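Local coordinates for protein cryptochrome DASH, chloroplastic/mitochondrial (Arabidopsis thaliana, PDB 2VTB) that repairs cyclobutane pyrimidine dimers in single-stranded DNA as an FAD-dependent photolyase, binds DNA without sequence specificity and may act as a photoreceptor, at residues A[402-407]-A[444-449]. Numbering follows the deposited sequence.
With nucleotides of chain G.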
ATOM      1  N   LEU A 402       5.831  29.772 -10.359  1.00 38.47           N
ATOM      2  CA  LEU A 402       6.502  28.884 -11.314  1.00 38.53           C
ATOM      3  C   LEU A 402       5.509  28.135 -12.202  1.00 38.91           C
ATOM      4  O   LEU A 402       5.721  28.001 -13.411  1.00 38.70           O
ATOM      5  CB  LEU A 402       7.418  27.900 -10.581  1.00 38.67           C
ATOM      6  CG  LEU A 402       8.120  26.819 -11.419  1.00 38.90           C
ATOM      7  CD1 LEU A 402       9.534  26.581 -10.928  1.00 38.96           C
ATOM      8  CD2 LEU A 402       7.316  25.509 -11.437  1.00 38.43           C
ATOM      9  N   VAL A 403       4.425  27.652 -11.602  1.00 39.21           N
ATOM     10  CA  VAL A 403       3.422  26.885 -12.341  1.00 39.67           C
ATOM     11  C   VAL A 403       2.584  27.784 -13.244  1.00 40.13           C
ATOM     12  O   VAL A 403       2.435  27.512 -14.429  1.00 40.47           O
ATOM     13  CB  VAL A 403       2.494  26.101 -11.386  1.00 39.49           C
ATOM     14  CG1 VAL A 403       1.299  25.495 -12.141  1.00 39.24           C
ATOM     15  CG2 VAL A 403       3.286  25.027 -10.651  1.00 39.53           C
ATOM     16  N   ARG A 404       2.062  28.866 -12.687  1.00 40.81           N
ATOM     17  CA  ARG A 404       1.021  29.647 -13.357  1.00 41.29           C
ATOM     18  C   ARG A 404       1.559  30.845 -14.129  1.00 41.09           C
ATOM     19  O   ARG A 404       1.177  31.054 -15.286  1.00 41.47           O
ATOM     20  CB  ARG A 404      -0.050  30.062 -12.341  1.00 41.77           C
ATOM     21  CG  ARG A 404      -0.782  28.860 -11.762  1.00 42.98           C
ATOM     22  CD  ARG A 404      -1.522  29.161 -10.474  1.00 46.16           C
ATOM     23  NE  ARG A 404      -1.847  27.923  -9.756  1.00 47.27           N
ATOM     24  CZ  ARG A 404      -2.874  27.123 -10.042  1.00 48.01           C
ATOM     25  NH1 ARG A 404      -3.062  26.021  -9.330  1.00 48.12           N
ATOM     26  NH2 ARG A 404      -3.716  27.410 -11.035  1.00 49.27           N
ATOM     27  N   ASP A 405       2.452  31.621 -13.517  1.00 40.81           N
ATOM     28  CA  ASP A 405       3.022  32.786 -14.197  1.00 40.67           C
ATOM     29  C   ASP A 405       4.096  32.401 -15.215  1.00 40.64           C
ATOM     30  O   ASP A 405       4.112  32.933 -16.319  1.00 40.14           O
ATOM     31  CB  ASP A 405       3.560  33.802 -13.192  1.00 40.72           C
ATOM     32  CG  ASP A 405       2.462  34.360 -12.301  1.00 40.61           C
ATOM     33  OD1 ASP A 405       1.633  35.144 -12.802  1.00 39.68           O
ATOM     34  OD2 ASP A 405       2.429  34.009 -11.109  1.00 38.98           O
ATOM     35  N   MET A 406       4.977  31.471 -14.857  1.00 40.74           N
ATOM     36  CA  MET A 406       6.039  31.039 -15.772  1.00 41.29           C
ATOM     37  C   MET A 406       5.597  29.885 -16.681  1.00 40.93           C
ATOM     38  O   MET A 406       6.155  29.707 -17.764  1.00 40.87           O
ATOM     39  CB  MET A 406       7.296  30.640 -14.996  1.00 41.33           C
ATOM     40  CG  MET A 406       7.800  31.716 -14.058  1.00 42.06           C
ATOM     41  SD  MET A 406       9.338  31.286 -13.222  1.00 44.14           S
ATOM     42  CE  MET A 406      10.492  31.630 -14.531  1.00 42.87           C
ATOM     43  N   GLY A 407       4.612  29.105 -16.242  1.00 40.56           N
ATOM     44  CA  GLY A 407       4.104  27.980 -17.034  1.00 40.60           C
ATOM     45  C   GLY A 407       5.026  26.770 -17.060  1.00 40.33           C
ATOM     46  O   GLY A 407       4.975  25.968 -17.989  1.00 40.36           O
ATOM     47  N   ARG A 444     -11.485  20.571  -7.834  1.00 60.29           N
ATOM     48  CA  ARG A 444     -10.871  21.648  -8.609  1.00 60.11           C
ATOM     49  C   ARG A 444     -11.042  23.032  -7.977  1.00 59.89           C
ATOM     50  O   ARG A 444     -12.161  23.482  -7.733  1.00 60.25           O
ATOM     51  CB  ARG A 444     -11.458  21.668 -10.024  1.00 60.19           C
ATOM     52  N   GLU A 445      -9.916  23.692  -7.720  1.00 59.31           N
ATOM     53  CA  GLU A 445      -9.890  25.095  -7.320  1.00 58.68           C
ATOM     54  C   GLU A 445      -8.698  25.737  -8.021  1.00 57.71           C
ATOM     55  O   GLU A 445      -7.617  25.148  -8.053  1.00 58.01           O
ATOM     56  CB  GLU A 445      -9.739  25.211  -5.799  1.00 58.87           C
ATOM     57  CG  GLU A 445      -9.987  26.611  -5.233  1.00 59.75           C
ATOM     58  CD  GLU A 445     -11.461  26.929  -5.010  1.00 60.55           C
ATOM     59  OE1 GLU A 445     -11.844  28.106  -5.178  1.00 60.57           O
ATOM     60  OE2 GLU A 445     -12.236  26.012  -4.654  1.00 61.48           O
ATOM     61  N   ASP A 446      -8.892  26.926  -8.588  1.00 56.40           N
ATOM     62  CA  ASP A 446      -7.822  27.630  -9.305  1.00 55.37           C
ATOM     63  C   ASP A 446      -7.017  28.485  -8.320  1.00 53.96           C
ATOM     64  O   ASP A 446      -7.279  29.683  -8.171  1.00 53.88           O
ATOM     65  CB  ASP A 446      -8.416  28.493 -10.431  1.00 55.54           C
ATOM     66  CG  ASP A 446      -7.351  29.207 -11.265  1.00 56.47           C
ATOM     67  OD1 ASP A 446      -6.162  29.217 -10.870  1.00 57.64           O
ATOM     68  OD2 ASP A 446      -7.712  29.770 -12.322  1.00 57.35           O
ATOM     69  N   ARG A 447      -6.020  27.871  -7.682  1.00 52.06           N
ATOM     70  CA  ARG A 447      -5.278  28.502  -6.583  1.00 50.95           C
ATOM     71  C   ARG A 447      -4.159  29.447  -7.059  1.00 49.09           C
ATOM     72  O   ARG A 447      -2.982  29.247  -6.757  1.00 48.74           O
ATOM     73  CB  ARG A 447      -4.700  27.427  -5.654  1.00 50.90           C
ATOM     74  CG  ARG A 447      -5.739  26.441  -5.150  1.00 51.89           C
ATOM     75  CD  ARG A 447      -5.227  25.572  -4.006  1.00 52.45           C
ATOM     76  NE  ARG A 447      -6.299  24.731  -3.479  1.00 53.42           N
ATOM     77  CZ  ARG A 447      -7.283  25.156  -2.685  1.00 54.92           C
ATOM     78  NH1 ARG A 447      -7.349  26.426  -2.292  1.00 55.95           N
ATOM     79  NH2 ARG A 447      -8.215  24.303  -2.277  1.00 55.21           N
ATOM     80  N   TYR A 448      -4.538  30.489  -7.787  1.00 47.45           N
ATOM     81  CA  TYR A 448      -3.584  31.500  -8.234  1.00 46.04           C
ATOM     82  C   TYR A 448      -3.355  32.548  -7.143  1.00 45.27           C
ATOM     83  O   TYR A 448      -4.308  33.142  -6.642  1.00 45.33           O
ATOM     84  CB  TYR A 448      -4.086  32.184  -9.507  1.00 45.70           C
ATOM     85  CG  TYR A 448      -3.130  33.225 -10.032  1.00 45.06           C
ATOM     86  CD1 TYR A 448      -2.121  32.881 -10.933  1.00 45.32           C
ATOM     87  CD2 TYR A 448      -3.210  34.552  -9.610  1.00 44.62           C
ATOM     88  CE1 TYR A 448      -1.219  33.834 -11.406  1.00 44.62           C
ATOM     89  CE2 TYR A 448      -2.321  35.510 -10.082  1.00 44.81           C
ATOM     90  CZ  TYR A 448      -1.325  35.147 -10.980  1.00 44.98           C
ATOM     91  OH  TYR A 448      -0.442  36.100 -11.453  1.00 44.73           O
ATOM     92  N   PHE A 449      -2.088  32.776  -6.800  1.00 44.30           N
ATOM     93  CA  PHE A 449      -1.681  33.820  -5.856  1.00 43.52           C
ATOM     94  C   PHE A 449      -1.278  35.106  -6.601  1.00 43.11           C
ATOM     95  O   PHE A 449      -0.425  35.074  -7.492  1.00 43.13           O
ATOM     96  CB  PHE A 449      -0.476  33.354  -5.031  1.00 43.36           C
ATOM     97  CG  PHE A 449      -0.799  32.339  -3.981  1.00 43.00           C
ATOM     98  CD1 PHE A 449      -0.663  32.653  -2.634  1.00 43.69           C
ATOM     99  CD2 PHE A 449      -1.201  31.056  -4.328  1.00 42.81           C
ATOM    100  CE1 PHE A 449      -0.938  31.712  -1.649  1.00 43.06           C
ATOM    101  CE2 PHE A 449      -1.483  30.113  -3.350  1.00 43.11           C
ATOM    102  CZ  PHE A 449      -1.351  30.444  -2.007  1.00 43.19           C
TER
ATOM    103  P    DT G   4      -5.139  32.628   1.621  1.00 43.74           P
ATOM    104  OP1  DT G   4      -4.235  33.755   1.914  1.00 44.13           O
ATOM    105  OP2  DT G   4      -6.543  32.687   2.082  1.00 44.10           O
ATOM    106  O5'  DT G   4      -5.221  32.330   0.061  1.00 45.02           O
ATOM    107  C5'  DT G   4      -4.061  32.166  -0.734  1.00 45.40           C
ATOM    108  C4'  DT G   4      -4.459  32.067  -2.193  1.00 45.71           C
ATOM    109  O4'  DT G   4      -5.262  30.882  -2.393  1.00 46.92           O
ATOM    110  C3'  DT G   4      -5.297  33.232  -2.710  1.00 45.22           C
ATOM    111  O3'  DT G   4      -4.447  34.196  -3.312  1.00 43.22           O
ATOM    112  C2'  DT G   4      -6.215  32.601  -3.741  1.00 46.21           C
ATOM    113  C1'  DT G   4      -6.244  31.122  -3.385  1.00 48.14           C
ATOM    114  N1   DT G   4      -7.605  30.712  -2.884  1.00 49.35           N
ATOM    115  C2   DT G   4      -8.526  30.181  -3.773  1.00 50.29           C
ATOM    116  O2   DT G   4      -8.305  30.009  -4.958  1.00 50.32           O
ATOM    117  N3   DT G   4      -9.734  29.841  -3.216  1.00 50.65           N
ATOM    118  C4   DT G   4     -10.101  29.986  -1.889  1.00 49.81           C
ATOM    119  O4   DT G   4     -11.211  29.658  -1.496  1.00 50.00           O
ATOM    120  C5   DT G   4      -9.097  30.551  -1.013  1.00 49.95           C
ATOM    121  C7   DT G   4      -9.427  30.904   0.408  1.00 49.65           C
ATOM    122  C6   DT G   4      -7.914  30.886  -1.546  1.00 49.63           C
ATOM    123  O5'  DT G   1     -12.749  21.293  -1.809  1.00 54.16           O
ATOM    124  C5'  DT G   1     -12.023  20.820  -0.677  1.00 52.80           C
ATOM    125  C4'  DT G   1     -11.069  21.879  -0.140  1.00 51.41           C
ATOM    126  O4'  DT G   1     -11.247  23.134  -0.858  1.00 52.28           O
ATOM    127  C3'  DT G   1     -11.244  22.235   1.337  1.00 49.67           C
ATOM    128  O3'  DT G   1     -10.004  22.546   1.934  1.00 45.08           O
ATOM    129  C2'  DT G   1     -12.108  23.488   1.278  1.00 50.83           C
ATOM    130  C1'  DT G   1     -11.474  24.178   0.072  1.00 51.83           C
ATOM    131  N1   DT G   1     -12.297  25.242  -0.596  1.00 52.19           N
ATOM    132  C2   DT G   1     -11.679  26.407  -1.014  1.00 52.50           C
ATOM    133  O2   DT G   1     -10.488  26.627  -0.871  1.00 52.40           O
ATOM    134  N3   DT G   1     -12.510  27.311  -1.631  1.00 52.28           N
ATOM    135  C4   DT G   1     -13.874  27.172  -1.839  1.00 52.33           C
ATOM    136  O4   DT G   1     -14.530  28.047  -2.394  1.00 52.13           O
ATOM    137  C5   DT G   1     -14.460  25.934  -1.380  1.00 52.62           C
ATOM    138  C7   DT G   1     -15.945  25.719  -1.441  1.00 52.30           C
ATOM    139  C6   DT G   1     -13.653  25.036  -0.793  1.00 52.41           C
ATOM    140  P    DT G   5      -4.765  35.759  -3.302  1.00 43.88           P
ATOM    141  OP1  DT G   5      -3.608  36.399  -3.966  1.00 42.98           O
ATOM    142  OP2  DT G   5      -5.128  36.169  -1.926  1.00 43.04           O
ATOM    143  O5'  DT G   5      -6.069  35.884  -4.223  1.00 42.95           O
ATOM    144  C5'  DT G   5      -5.972  35.800  -5.650  1.00 43.90           C
ATOM    145  C4'  DT G   5      -5.884  37.174  -6.288  1.00 44.44           C
ATOM    146  O4'  DT G   5      -5.725  37.018  -7.725  1.00 45.43           O
ATOM    147  C3'  DT G   5      -7.108  38.071  -6.091  1.00 44.72           C
ATOM    148  O3'  DT G   5      -6.733  39.437  -5.944  1.00 44.71           O
ATOM    149  C2'  DT G   5      -7.879  37.874  -7.383  1.00 45.29           C
ATOM    150  C1'  DT G   5      -6.746  37.749  -8.392  1.00 45.40           C
ATOM    151  N1   DT G   5      -7.204  37.058  -9.639  1.00 45.20           N
ATOM    152  C2   DT G   5      -7.570  37.813 -10.739  1.00 45.71           C
ATOM    153  O2   DT G   5      -7.523  39.030 -10.777  1.00 46.13           O
ATOM    154  N3   DT G   5      -7.989  37.085 -11.823  1.00 45.65           N
ATOM    155  C4   DT G   5      -8.088  35.708 -11.913  1.00 45.65           C
ATOM    156  O4   DT G   5      -8.477  35.160 -12.940  1.00 46.19           O
ATOM    157  C5   DT G   5      -7.694  34.977 -10.730  1.00 45.60           C
ATOM    158  C7   DT G   5      -7.476  33.495 -10.804  1.00 45.76           C
ATOM    159  C6   DT G   5      -7.293  35.676  -9.657  1.00 45.18           C
TER
HETATM  160  O   HOH W   1      -0.948  27.579  -6.437  1.00 41.28           O
HETATM  161  O   HOH W   2       1.194  33.328  -8.786  1.00 38.46           O
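The Tyr448 hydroxyl donates to Asp405, OH 2.7 Å from OD1, which accepts through its syn lone pair. The carboxylate meets the phenol at its edge, the two planes 67° apart, and both groups are buried. Water 2 joins the other carboxylate oxygen to the main chain, 2.7 Å from Asp405 OD2, and also donates to Phe449 O. The close packing continues beside this bond, where Arg404 CB and CD both lie against the CD1 edge of the ring, CB 3.8 Å from Tyr448 CD1. Tyr448 CG lies anti to the backbone N (chi1 -179°), which sends the ring past the Arg404 methylenes and brings OH to Asp405. A phenylalanine in place of Tyr448 removes the hydroxyl and would probably leave Asp405 OD1 without this donor and the backbone N of His497 without its partner.

The Asp446 side is looser and exposed: a single salt bridge spans it, Arg404 NH2 to Asp446 OD1 at 3.0 Å. Arg447 O lies over one face of the same guanidinium, too badly aligned with NE to be a hydrogen bond; water 1, 2.6 Å from Arg447 O, links them, weakly on the arginine side.

Beyond, the loop lines bound DNA: C4' of DT4 of chain G lies 3.5 Å above the plane of the Phe449 ring, over its centre. The contact thus ties the C-terminal part of helix 392-405 to the DNA-contacting loop between helices 426-437 and 451-458, with Gly436 O of the former accepting from Arg404 NH1.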